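Local structure of cellulase (Uncultured bacterium, 6XSO) at residues M350-G355 / A366-R371; T319-D322 / L327-Q330; S212-V217 / V255-E260; E159-Y164 / V168-Y173. The protein acts as a GH5_4 endoglucanase of broad specificity, probably hydrolysing internal beta-1,4 bonds of cellulose and related plant-wall polysaccharides. All coordinates share one frame; numbering follows the deposited sequence. Where two conformers were deposited one is given.

Contact 1. Residues M350-G355 / A366-R371; sequences MGLSDG and ADLAER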
loop_
_atom_site.group_PDB
_atom_site.type_symbol
_atom_site.label_atom_id
_atom_site.label_comp_id
_atom_site.label_asym_id
_atom_site.label_seq_id
_atom_site.Cartn_x
_atom_site.Cartn_y
_atom_site.Cartn_z
ATOM N N MET A 350 0.899 -10.029 4.587
ATOM C CA MET A 350 1.812 -10.994 5.218
ATOM C C MET A 350 1.204 -12.398 5.221
ATOM O O MET A 350 0.517 -12.803 4.275
ATOM C CB MET A 350 2.252 -10.474 6.578
ATOM C CG MET A 350 3.143 -9.240 6.510
ATOM S SD MET A 350 3.814 -8.714 8.106
ATOM C CE MET A 350 5.017 -10.002 8.412
ATOM N N GLY A 351 1.482 -13.169 6.262
ATOM C CA GLY A 351 1.130 -14.564 6.227
ATOM C C GLY A 351 1.732 -15.177 4.983
ATOM O O GLY A 351 2.712 -14.662 4.429
ATOM N N LEU A 352 1.132 -16.280 4.554
ATOM C CA LEU A 352 1.443 -17.033 3.340
ATOM C C LEU A 352 2.836 -17.645 3.370
ATOM O O LEU A 352 2.956 -18.873 3.396
ATOM C CB LEU A 352 1.224 -16.223 2.066
ATOM C CG LEU A 352 -0.141 -15.553 1.900
ATOM C CD1 LEU A 352 -0.310 -15.125 0.440
ATOM C CD2 LEU A 352 -1.330 -16.389 2.344
ATOM N N SER A 353 3.880 -16.814 3.292
ATOM C CA SER A 353 5.272 -17.244 3.445
ATOM C C SER A 353 5.931 -16.239 4.376
ATOM O O SER A 353 6.124 -15.075 4.004
ATOM C CB SER A 353 5.994 -17.298 2.100
ATOM O OG SER A 353 7.320 -17.804 2.259
ATOM N N ASP A 354 6.248 -16.680 5.591
ATOM C CA ASP A 354 6.607 -15.773 6.668
ATOM C C ASP A 354 7.881 -16.238 7.344
ATOM O O ASP A 354 8.102 -17.438 7.530
ATOM C CB ASP A 354 5.505 -15.727 7.734
ATOM C CG ASP A 354 5.752 -14.658 8.771
ATOM O OD1 ASP A 354 5.629 -13.471 8.411
ATOM O OD2 ASP A 354 6.073 -14.990 9.937
ATOM N N GLY A 355 8.697 -15.282 7.752
ATOM C CA GLY A 355 9.856 -15.638 8.538
ATOM C C GLY A 355 10.792 -16.525 7.749
ATOM O O GLY A 355 10.987 -16.343 6.545
ATOM N N ALA A 366 0.063 -22.614 3.133
ATOM C CA ALA A 366 -0.165 -23.037 1.754
ATOM C C ALA A 366 -1.644 -23.053 1.420
ATOM O O ALA A 366 -2.040 -22.660 0.316
ATOM C CB ALA A 366 0.436 -24.417 1.505
ATOM N N ASP A 367 -2.476 -23.503 2.362
ATOM C CA ASP A 367 -3.909 -23.568 2.105
ATOM C C ASP A 367 -4.489 -22.182 1.813
ATOM O O ASP A 367 -5.266 -22.020 0.861
ATOM C CB ASP A 367 -4.635 -24.300 3.241
ATOM C CG ASP A 367 -4.318 -23.761 4.630
ATOM O OD1 ASP A 367 -3.512 -22.823 4.814
ATOM O OD2 ASP A 367 -4.926 -24.315 5.574
ATOM N N LEU A 368 -4.089 -21.168 2.585
ATOM C CA LEU A 368 -4.601 -19.820 2.365
ATOM C C LEU A 368 -4.077 -19.219 1.066
ATOM O O LEU A 368 -4.833 -18.570 0.332
ATOM C CB LEU A 368 -4.235 -18.945 3.555
ATOM C CG LEU A 368 -4.688 -17.490 3.435
ATOM C CD1 LEU A 368 -6.158 -17.296 3.254
ATOM C CD2 LEU A 368 -4.234 -16.742 4.685
ATOM N N ALA A 369 -2.792 -19.418 0.766
ATOM C CA ALA A 369 -2.244 -18.909 -0.486
ATOM C C ALA A 369 -3.012 -19.467 -1.673
ATOM O O ALA A 369 -3.404 -18.722 -2.582
ATOM C CB ALA A 369 -0.759 -19.255 -0.569
ATOM N N GLU A 370 -3.256 -20.782 -1.665
ATOM C CA GLU A 370 -3.990 -21.409 -2.755
ATOM C C GLU A 370 -5.424 -20.909 -2.790
ATOM O O GLU A 370 -5.987 -20.709 -3.871
ATOM C CB GLU A 370 -3.958 -22.936 -2.626
ATOM C CG GLU A 370 -4.687 -23.609 -3.778
ATOM C CD GLU A 370 -4.365 -25.085 -3.943
ATOM O OE1 GLU A 370 -3.683 -25.664 -3.072
ATOM O OE2 GLU A 370 -4.809 -25.659 -4.960
ATOM N N ARG A 371 -6.026 -20.696 -1.617
ATOM C CA ARG A 371 -7.410 -20.236 -1.576
ATOM C C ARG A 371 -7.555 -18.861 -2.215
ATOM O O ARG A 371 -8.503 -18.619 -2.972
ATOM C CB ARG A 371 -7.915 -20.191 -0.134
ATOM C CG ARG A 371 -9.435 -20.085 -0.008
ATOM C CD ARG A 371 -10.110 -21.453 -0.182
ATOM N NE ARG A 371 -11.547 -21.300 -0.089
ATOM C CZ ARG A 371 -12.364 -22.178 0.467
ATOM N NH1 ARG A 371 -11.888 -23.310 0.977
ATOM N NH2 ARG A 371 -13.658 -21.894 0.527
#

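Contact 2. Residues T319-D322 / L327-Q330; sequences TDYD and LMFQ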
loop_
_atom_site.group_PDB
_atom_site.type_symbol
_atom_site.label_atom_id
_atom_site.label_comp_id
_atom_site.label_asym_id
_atom_site.label_seq_id
_atom_site.Cartn_x
_atom_site.Cartn_y
_atom_site.Cartn_z
ATOM N N THR A 319 -5.702 -15.867 15.810
ATOM C CA THR A 319 -6.129 -15.320 14.540
ATOM C C THR A 319 -7.377 -16.057 14.054
ATOM O O THR A 319 -7.748 -17.112 14.584
ATOM C CB THR A 319 -5.051 -15.492 13.485
ATOM O OG1 THR A 319 -4.871 -16.897 13.237
ATOM C CG2 THR A 319 -3.735 -14.867 13.929
ATOM N N ASP A 320 -8.039 -15.482 13.038
ATOM C CA ASP A 320 -9.163 -16.189 12.424
ATOM C C ASP A 320 -8.693 -17.381 11.599
ATOM O O ASP A 320 -9.438 -18.353 11.441
ATOM C CB ASP A 320 -9.989 -15.236 11.566
ATOM C CG ASP A 320 -10.674 -14.175 12.379
ATOM O OD1 ASP A 320 -11.162 -14.479 13.486
ATOM O OD2 ASP A 320 -10.690 -13.013 11.934
ATOM N N TYR A 321 -7.465 -17.348 11.087
ATOM C CA TYR A 321 -6.927 -18.518 10.391
ATOM C C TYR A 321 -6.889 -19.742 11.304
ATOM O O TYR A 321 -7.156 -20.874 10.865
ATOM C CB TYR A 321 -5.528 -18.148 9.872
ATOM C CG TYR A 321 -4.799 -19.256 9.190
ATOM C CD1 TYR A 321 -5.055 -19.565 7.861
ATOM C CD2 TYR A 321 -3.849 -20.009 9.871
ATOM C CE1 TYR A 321 -4.384 -20.593 7.229
ATOM C CE2 TYR A 321 -3.173 -21.039 9.242
ATOM C CZ TYR A 321 -3.443 -21.320 7.916
ATOM O OH TYR A 321 -2.771 -22.334 7.279
ATOM N N ASP A 322 -6.567 -19.539 12.580
ATOM C CA ASP A 322 -6.537 -20.628 13.540
ATOM C C ASP A 322 -7.924 -20.942 14.089
ATOM O O ASP A 322 -8.294 -22.115 14.214
ATOM C CB ASP A 322 -5.596 -20.271 14.695
ATOM C CG ASP A 322 -4.126 -20.415 14.322
ATOM O OD1 ASP A 322 -3.812 -21.176 13.381
ATOM O OD2 ASP A 322 -3.284 -19.767 14.978
ATOM N N LEU A 327 -14.581 -20.318 7.847
ATOM C CA LEU A 327 -15.266 -19.039 7.675
ATOM C C LEU A 327 -14.335 -18.010 7.043
ATOM O O LEU A 327 -14.747 -17.234 6.167
ATOM C CB LEU A 327 -15.777 -18.520 9.015
ATOM C CG LEU A 327 -16.715 -17.322 8.922
ATOM C CD1 LEU A 327 -18.078 -17.696 8.339
ATOM C CD2 LEU A 327 -16.890 -16.700 10.302
ATOM N N MET A 328 -13.058 -18.017 7.444
ATOM C CA MET A 328 -12.101 -17.108 6.838
ATOM C C MET A 328 -11.956 -17.383 5.345
ATOM O O MET A 328 -11.886 -16.447 4.533
ATOM C CB MET A 328 -10.742 -17.219 7.530
ATOM C CG MET A 328 -9.743 -16.266 6.943
ATOM S SD MET A 328 -8.178 -16.379 7.799
ATOM C CE MET A 328 -7.281 -15.074 6.972
ATOM N N PHE A 329 -11.876 -18.663 4.966
ATOM C CA PHE A 329 -11.752 -19.018 3.557
ATOM C C PHE A 329 -13.005 -18.640 2.765
ATOM O O PHE A 329 -12.899 -18.247 1.599
ATOM C CB PHE A 329 -11.439 -20.513 3.423
ATOM C CG PHE A 329 -10.016 -20.904 3.812
ATOM C CD1 PHE A 329 -9.088 -19.991 4.283
ATOM C CD2 PHE A 329 -9.613 -22.213 3.683
ATOM C CE1 PHE A 329 -7.786 -20.398 4.616
ATOM C CE2 PHE A 329 -8.324 -22.608 4.007
ATOM C CZ PHE A 329 -7.427 -21.722 4.472
ATOM N N GLN A 330 -14.192 -18.770 3.367
ATOM C CA GLN A 330 -15.406 -18.323 2.687
ATOM C C GLN A 330 -15.399 -16.812 2.517
ATOM O O GLN A 330 -15.873 -16.289 1.499
ATOM C CB GLN A 330 -16.639 -18.768 3.471
ATOM C CG GLN A 330 -16.722 -20.266 3.657
ATOM C CD GLN A 330 -17.743 -20.659 4.708
ATOM O OE1 GLN A 330 -18.896 -20.218 4.669
ATOM N NE2 GLN A 330 -17.324 -21.483 5.665
#

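Contact 3. Residues S212-V217 / V255-E260; sequences SFVNAV and VIPQGE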
loop_
_atom_site.group_PDB
_atom_site.type_symbol
_atom_site.label_atom_id
_atom_site.label_comp_id
_atom_site.label_asym_id
_atom_site.label_seq_id
_atom_site.Cartn_x
_atom_site.Cartn_y
_atom_site.Cartn_z
ATOM N N SER A 212 1.725 17.014 -3.613
ATOM C CA SER A 212 3.174 17.101 -3.562
ATOM C C SER A 212 3.814 15.858 -4.159
ATOM O O SER A 212 4.806 15.965 -4.883
ATOM C CB SER A 212 3.629 17.283 -2.116
ATOM O OG SER A 212 3.564 18.640 -1.710
ATOM N N PHE A 213 3.269 14.678 -3.838
ATOM C CA PHE A 213 3.765 13.411 -4.374
ATOM C C PHE A 213 3.686 13.395 -5.884
ATOM O O PHE A 213 4.682 13.131 -6.568
ATOM C CB PHE A 213 2.920 12.291 -3.776
ATOM C CG PHE A 213 2.969 10.977 -4.511
ATOM C CD1 PHE A 213 4.121 10.211 -4.544
ATOM C CD2 PHE A 213 1.822 10.483 -5.114
ATOM C CE1 PHE A 213 4.132 8.970 -5.189
ATOM C CE2 PHE A 213 1.812 9.254 -5.744
ATOM C CZ PHE A 213 2.967 8.489 -5.780
ATOM N N VAL A 214 2.501 13.678 -6.428
ATOM C CA VAL A 214 2.338 13.621 -7.877
ATOM C C VAL A 214 3.265 14.624 -8.545
ATOM O O VAL A 214 3.971 14.299 -9.507
ATOM C CB VAL A 214 0.865 13.836 -8.263
ATOM C CG1 VAL A 214 0.731 14.043 -9.751
ATOM C CG2 VAL A 214 0.029 12.627 -7.824
ATOM N N ASN A 215 3.288 15.859 -8.037
ATOM C CA ASN A 215 4.104 16.888 -8.659
ATOM C C ASN A 215 5.584 16.531 -8.611
ATOM O O ASN A 215 6.316 16.756 -9.585
ATOM C CB ASN A 215 3.869 18.225 -7.962
ATOM C CG ASN A 215 2.479 18.792 -8.221
ATOM O OD1 ASN A 215 1.772 18.360 -9.133
ATOM N ND2 ASN A 215 2.077 19.764 -7.402
ATOM N N ALA A 216 6.046 15.980 -7.487
ATOM C CA ALA A 216 7.459 15.635 -7.375
ATOM C C ALA A 216 7.811 14.512 -8.338
ATOM O O ALA A 216 8.848 14.554 -9.009
ATOM C CB ALA A 216 7.778 15.220 -5.940
ATOM N N VAL A 217 6.940 13.510 -8.438
ATOM C CA VAL A 217 7.241 12.373 -9.293
ATOM C C VAL A 217 7.191 12.786 -10.758
ATOM O O VAL A 217 8.131 12.545 -11.523
ATOM C CB VAL A 217 6.277 11.209 -9.004
ATOM C CG1 VAL A 217 6.463 10.121 -10.067
ATOM C CG2 VAL A 217 6.481 10.644 -7.620
ATOM N N VAL A 255 -9.143 14.650 -2.539
ATOM C CA VAL A 255 -9.105 15.392 -3.790
ATOM C C VAL A 255 -8.016 14.782 -4.658
ATOM O O VAL A 255 -6.848 14.686 -4.239
ATOM C CB VAL A 255 -8.866 16.892 -3.556
ATOM C CG1 VAL A 255 -8.546 17.570 -4.887
ATOM C CG2 VAL A 255 -10.061 17.540 -2.878
ATOM N N ILE A 256 -8.405 14.331 -5.845
ATOM C CA ILE A 256 -7.429 13.819 -6.808
ATOM C C ILE A 256 -6.597 14.985 -7.329
ATOM O O ILE A 256 -7.168 15.982 -7.799
ATOM C CB ILE A 256 -8.148 13.116 -7.962
ATOM C CG1 ILE A 256 -9.023 11.959 -7.466
ATOM C CG2 ILE A 256 -7.115 12.633 -8.975
ATOM C CD1 ILE A 256 -8.282 10.899 -6.693
ATOM N N PRO A 257 -5.265 14.914 -7.291
ATOM C CA PRO A 257 -4.470 16.077 -7.695
ATOM C C PRO A 257 -4.750 16.528 -9.117
ATOM O O PRO A 257 -5.035 15.731 -10.015
ATOM C CB PRO A 257 -3.027 15.594 -7.538
ATOM C CG PRO A 257 -3.098 14.624 -6.422
ATOM C CD PRO A 257 -4.437 13.910 -6.597
ATOM N N GLN A 258 -4.653 17.839 -9.303
ATOM C CA GLN A 258 -4.854 18.435 -10.612
ATOM C C GLN A 258 -3.919 17.804 -11.629
ATOM O O GLN A 258 -2.745 17.537 -11.348
ATOM C CB GLN A 258 -4.587 19.940 -10.535
ATOM C CG GLN A 258 -4.881 20.684 -11.820
ATOM C CD GLN A 258 -4.729 22.191 -11.671
ATOM O OE1 GLN A 258 -3.615 22.710 -11.578
ATOM N NE2 GLN A 258 -5.853 22.899 -11.640
ATOM N N GLY A 259 -4.455 17.570 -12.821
ATOM C CA GLY A 259 -3.693 17.027 -13.909
ATOM C C GLY A 259 -3.762 15.528 -14.032
ATOM O O GLY A 259 -3.341 14.986 -15.066
ATOM N N GLU A 260 -4.274 14.835 -13.017
ATOM C CA GLU A 260 -4.317 13.380 -13.028
ATOM C C GLU A 260 -5.637 12.901 -13.614
ATOM O O GLU A 260 -6.688 13.511 -13.391
ATOM C CB GLU A 260 -4.128 12.848 -11.608
ATOM C CG GLU A 260 -2.756 13.167 -11.031
ATOM C CD GLU A 260 -1.638 12.510 -11.817
ATOM O OE1 GLU A 260 -1.723 11.276 -11.989
ATOM O OE2 GLU A 260 -0.700 13.219 -12.270
HETATM O O HOH W 1 -1.097 18.318 -8.949
#

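Contact 4. Residues E159-Y164 / V168-Y173; sequences EAFKDY and VLFESY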
loop_
_atom_site.group_PDB
_atom_site.type_symbol
_atom_site.label_atom_id
_atom_site.label_comp_id
_atom_site.label_asym_id
_atom_site.label_seq_id
_atom_site.Cartn_x
_atom_site.Cartn_y
_atom_site.Cartn_z
ATOM N N GLU A 159 13.591 9.421 -9.231
ATOM C CA GLU A 159 14.797 9.377 -10.055
ATOM C C GLU A 159 15.393 7.980 -10.087
ATOM O O GLU A 159 15.834 7.509 -11.143
ATOM C CB GLU A 159 15.830 10.366 -9.509
ATOM C CG GLU A 159 15.495 11.811 -9.723
ATOM C CD GLU A 159 15.589 12.238 -11.180
ATOM O OE1 GLU A 159 16.056 11.428 -12.000
ATOM O OE2 GLU A 159 15.186 13.384 -11.482
ATOM N N ALA A 160 15.447 7.307 -8.936
ATOM C CA ALA A 160 16.082 5.994 -8.888
ATOM C C ALA A 160 15.352 4.999 -9.783
ATOM O O ALA A 160 15.983 4.162 -10.446
ATOM C CB ALA A 160 16.131 5.491 -7.446
ATOM N N PHE A 161 14.025 5.087 -9.832
ATOM C CA PHE A 161 13.179 4.129 -10.538
ATOM C C PHE A 161 12.650 4.659 -11.865
ATOM O O PHE A 161 11.809 3.997 -12.485
ATOM C CB PHE A 161 12.063 3.640 -9.604
ATOM C CG PHE A 161 12.584 2.785 -8.480
ATOM C CD1 PHE A 161 12.738 1.428 -8.653
ATOM C CD2 PHE A 161 12.956 3.348 -7.265
ATOM C CE1 PHE A 161 13.256 0.632 -7.643
ATOM C CE2 PHE A 161 13.462 2.562 -6.247
ATOM C CZ PHE A 161 13.632 1.198 -6.442
ATOM N N LYS A 162 13.201 5.779 -12.355
ATOM C CA LYS A 162 12.656 6.447 -13.534
ATOM C C LYS A 162 12.629 5.547 -14.768
ATOM O O LYS A 162 11.672 5.606 -15.547
ATOM C CB LYS A 162 13.438 7.736 -13.810
ATOM C CG LYS A 162 12.992 8.499 -15.059
ATOM C CD LYS A 162 13.570 9.934 -15.120
ATOM C CE LYS A 162 15.076 9.955 -15.043
ATOM N NZ LYS A 162 15.602 11.359 -14.905
ATOM N N ASP A 163 13.665 4.717 -14.972
ATOM C CA ASP A 163 13.805 3.942 -16.209
ATOM C C ASP A 163 13.012 2.638 -16.205
ATOM O O ASP A 163 13.035 1.918 -17.209
ATOM C CB ASP A 163 15.304 3.642 -16.490
ATOM C CG ASP A 163 15.580 3.200 -17.941
ATOM O OD1 ASP A 163 15.015 3.824 -18.869
ATOM O OD2 ASP A 163 16.406 2.270 -18.182
ATOM N N TYR A 164 12.317 2.313 -15.115
ATOM C CA TYR A 164 11.499 1.110 -15.094
ATOM C C TYR A 164 10.226 1.337 -15.898
ATOM O O TYR A 164 9.712 2.456 -15.988
ATOM C CB TYR A 164 11.117 0.755 -13.661
ATOM C CG TYR A 164 12.249 0.143 -12.889
ATOM C CD1 TYR A 164 13.255 0.934 -12.363
ATOM C CD2 TYR A 164 12.335 -1.230 -12.715
ATOM C CE1 TYR A 164 14.316 0.386 -11.658
ATOM C CE2 TYR A 164 13.401 -1.800 -12.010
ATOM C CZ TYR A 164 14.379 -0.988 -11.483
ATOM O OH TYR A 164 15.449 -1.502 -10.779
ATOM N N VAL A 168 6.188 -1.088 -12.443
ATOM C CA VAL A 168 6.551 -0.435 -11.190
ATOM C C VAL A 168 5.627 0.757 -10.970
ATOM O O VAL A 168 5.565 1.671 -11.805
ATOM C CB VAL A 168 8.026 -0.006 -11.162
ATOM C CG1 VAL A 168 8.317 0.769 -9.877
ATOM C CG2 VAL A 168 8.935 -1.225 -11.257
ATOM N N LEU A 169 4.935 0.748 -9.832
ATOM C CA LEU A 169 4.042 1.815 -9.407
ATOM C C LEU A 169 4.546 2.405 -8.097
ATOM O O LEU A 169 5.212 1.722 -7.313
ATOM C CB LEU A 169 2.601 1.308 -9.174
ATOM C CG LEU A 169 1.771 1.008 -10.421
ATOM C CD1 LEU A 169 2.098 -0.389 -10.961
ATOM C CD2 LEU A 169 0.275 1.128 -10.151
ATOM N N PHE A 170 4.242 3.688 -7.863
ATOM C CA PHE A 170 4.592 4.352 -6.619
ATOM C C PHE A 170 3.329 4.696 -5.834
ATOM O O PHE A 170 2.317 5.101 -6.416
ATOM C CB PHE A 170 5.308 5.686 -6.866
ATOM C CG PHE A 170 6.562 5.613 -7.708
ATOM C CD1 PHE A 170 7.348 4.466 -7.796
ATOM C CD2 PHE A 170 6.974 6.750 -8.401
ATOM C CE1 PHE A 170 8.504 4.463 -8.579
ATOM C CE2 PHE A 170 8.125 6.750 -9.174
ATOM C CZ PHE A 170 8.886 5.607 -9.262
ATOM N N GLU A 171 3.407 4.589 -4.502
ATOM C CA GLU A 171 2.311 4.898 -3.589
ATOM C C GLU A 171 2.744 5.990 -2.615
ATOM O O GLU A 171 3.757 5.856 -1.932
ATOM C CB GLU A 171 1.877 3.637 -2.838
ATOM C CG GLU A 171 1.030 3.848 -1.599
ATOM C CD GLU A 171 0.972 2.588 -0.745
ATOM O OE1 GLU A 171 1.121 1.484 -1.317
ATOM O OE2 GLU A 171 0.760 2.698 0.487
ATOM N N SER A 172 1.928 7.037 -2.528
ATOM C CA SER A 172 2.315 8.302 -1.905
ATOM C C SER A 172 2.736 8.172 -0.444
ATOM O O SER A 172 3.713 8.804 -0.020
ATOM C CB SER A 172 1.132 9.268 -2.034
ATOM O OG SER A 172 -0.056 8.738 -1.432
ATOM N N TYR A 173 1.961 7.465 0.367
ATOM C CA TYR A 173 2.118 7.389 1.831
ATOM C C TYR A 173 1.157 6.281 2.268
ATOM O O TYR A 173 0.163 6.004 1.583
ATOM C CB TYR A 173 1.840 8.744 2.588
ATOM C CG TYR A 173 0.583 9.392 2.076
ATOM C CD1 TYR A 173 -0.656 8.853 2.395
ATOM C CD2 TYR A 173 0.625 10.480 1.207
ATOM C CE1 TYR A 173 -1.804 9.357 1.863
ATOM C CE2 TYR A 173 -0.526 10.985 0.656
ATOM C CZ TYR A 173 -1.727 10.402 0.972
ATOM O OH TYR A 173 -2.862 10.894 0.395
#

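Contact 1. Residues M350-G355 / A366-R371
Leu352 meets helix 366-377 almost entirely through one methyl group, CD2, which rests on the helix surface at Leu368 and Ala369. Followed outward, its CB and CG both lie about 4.5 Å from Ala369 CB, at the margin of the contact. With CG anti to the carbonyl carbon (chi1 -52°), the two branches then part: CD1 passes 4.3 Å from Ala369 CB, while CD2 reaches farther over the helix and lies 3.7 Å from Leu368 CG. The same methyl is 3.7 Å from Ala369 N, a van der Waals approach to the helix backbone, and 4.1 Å from Ala369 CB. On the other side of the contact Leu368, whose CG stands anti to its own backbone nitrogen, crosses Leu352 at about a right angle and offers CB, CG and CD2 to the single methyl. No hydrogen bond joins the two segments, and all three touching residues are buried. The backbone that presents Leu352 is sharply bent: its phi and psi of 65° and -70° are those of a classic gamma turn, closed by a weak hydrogen bond from Ser353 N to Gly351 O. Gln365, just ahead of the helix, ties down the turn through hydrogen bonds with Leu352, one of them from the leucine N to its side-chain oxygen OE1. Phe76 adds to the apolar surroundings of Leu352. The arrangement packs the segment directly following the eighth strand, 345-349, against the helix that completes the last beta-alpha unit of a TIM barrel.

Contact 2. Residues T319-D322 / L327-Q330
The start of the helical layer that follows barrel strand 304-309 is built from two consecutive helices, 320-323 and 325-341, and Met328 of the second buries its sulfur against Asp320 and Tyr321 of the first. Met328 leaves its helix with CG anti to the backbone N (chi1 -179°) and stays extended as far as CE, a straight reach that brings SD to the backbone of the short helix. There SD lies 3.5 Å from Tyr321 N and 4.0 Å from Asp320 C, so the sulfur sits against the peptide unit joining these residues. It is also 3.8 Å from Tyr321 CB and stands at the edge of the tyrosine ring, close to the ring plane. This pairing packs the short helix against the one that follows it, within the seventh beta-alpha unit of the TIM barrel. Thr319 is the N-cap of the short helix: its OG1 accepts from Asp322 N over 3.2 Å with an N-H...O angle of 152°, a capping bond at the start of that helix. Asp320 turns its CB toward the long helix, 4.3 Å from Met328 SD, while its carboxylate is gripped from elsewhere, by a salt bridge to Arg324 and hydrogen bonds with Thr311 and Asn313. Farther along, Tyr321 CE1 comes to 4.3 Å from Phe329 CZ, a looser apolar approach between two obliquely set rings. The tyrosine hydroxyl is hydrogen-bonded to Asp367 of helix 366-377, and that helix packs on Phe329 as well.

Contact 3. Residues S212-V217 / V255-E260
The carboxylate of Glu260 lies under a methyl of Val214: CG1 sits over one face of the flat group, displaced toward OE2, with CG1 3.5 Å from Glu260 CD. Its approach to Glu260 OE2 is modelled unusually short, and the exact separation is doubtful. The puckered ring of Pro257 turns its CG corner to the other valine methyl, CG2, at 4.0 Å. Val214 thus spreads its two branches over two residues, CG1 being anti to the backbone N (chi1 169°) and CG2 beside it. The packing sets helix 196-219, on the outside of the TIM barrel, against the loop that leads from helix 249-252 into strand 264-270. Within that loop Pro257 to Glu260 form a type II beta turn, closed by Glu260 N to Pro257 O at 3.2 Å, which brings the proline and the glutamate to the same valine. Glu260 bends back at chi2 (-63°), and its OE1 forms a salt bridge with Arg218, a residue of the same helix as Val214. One water bridges the segments between the exposed Asn215 and Gln258, donating to Asn215 OD1 at 2.9 Å and to Gln258 O at 3.0 Å.

Contact 4. Residues E159-Y164 / V168-Y173
With CG anti to the carbonyl carbon, both Phe161 (chi1 -69°) and Phe170 (chi1 -57°) are set so that the rim of the Phe170 ring meets the CB of Phe161. Phe161 comes from the helix 140-161 region and Phe170 from strand 168-171, so the contact closes the helix-to-strand return of a beta-alpha-beta crossover in the TIM barrel. Phe161 CB stands near the plane of the Phe170 ring, 3.8 Å from CZ and equally far from CE1, while its own ring leads away toward Val107 and Lys104 of helix 97-111. A type I beta turn from Phe161 to Tyr164, with Tyr164 N bonded to Phe161 O at 3.2 Å, reverses the chain toward the strand. Within 159-164, Lys162 NZ and Glu159 OE1 form a salt bridge. Tyr164 OH is hydrogen-bonded to Asp108 and Lys104. In GH5 enzymes the acid/base glutamate follows the fourth strand, and the contact uses Val168 and Phe170 of that strand. At the start of the strand Val168 puts CG2 obliquely against the tyrosine ring, 3.7 Å from Tyr164 CD2 and 3.8 Å from Tyr164 CB.

In the fold
The four contacts fall into two touching pairs along one TIM barrel. Contacts 1 and 2 join the last two beta-alpha units, where Arg371 of helix 366-377 packs on Phe329 of helix 325-341. Contacts 3 and 4 share the region of strand 168-171 and helix 196-219, where Phe213 and Val217 lie against Phe170. Contact 4 is closest to the chain centre, about 13 Å away from its own centre, and is wholly apolar across its segments; contact 1 is likewise buried and apolar. Contact 3, its centre about 17 Å out, is buried too but mixes a valine with a carboxylate, and its bridging water lies between exposed residues. Contact 2, about 23 Å out, is only partly buried.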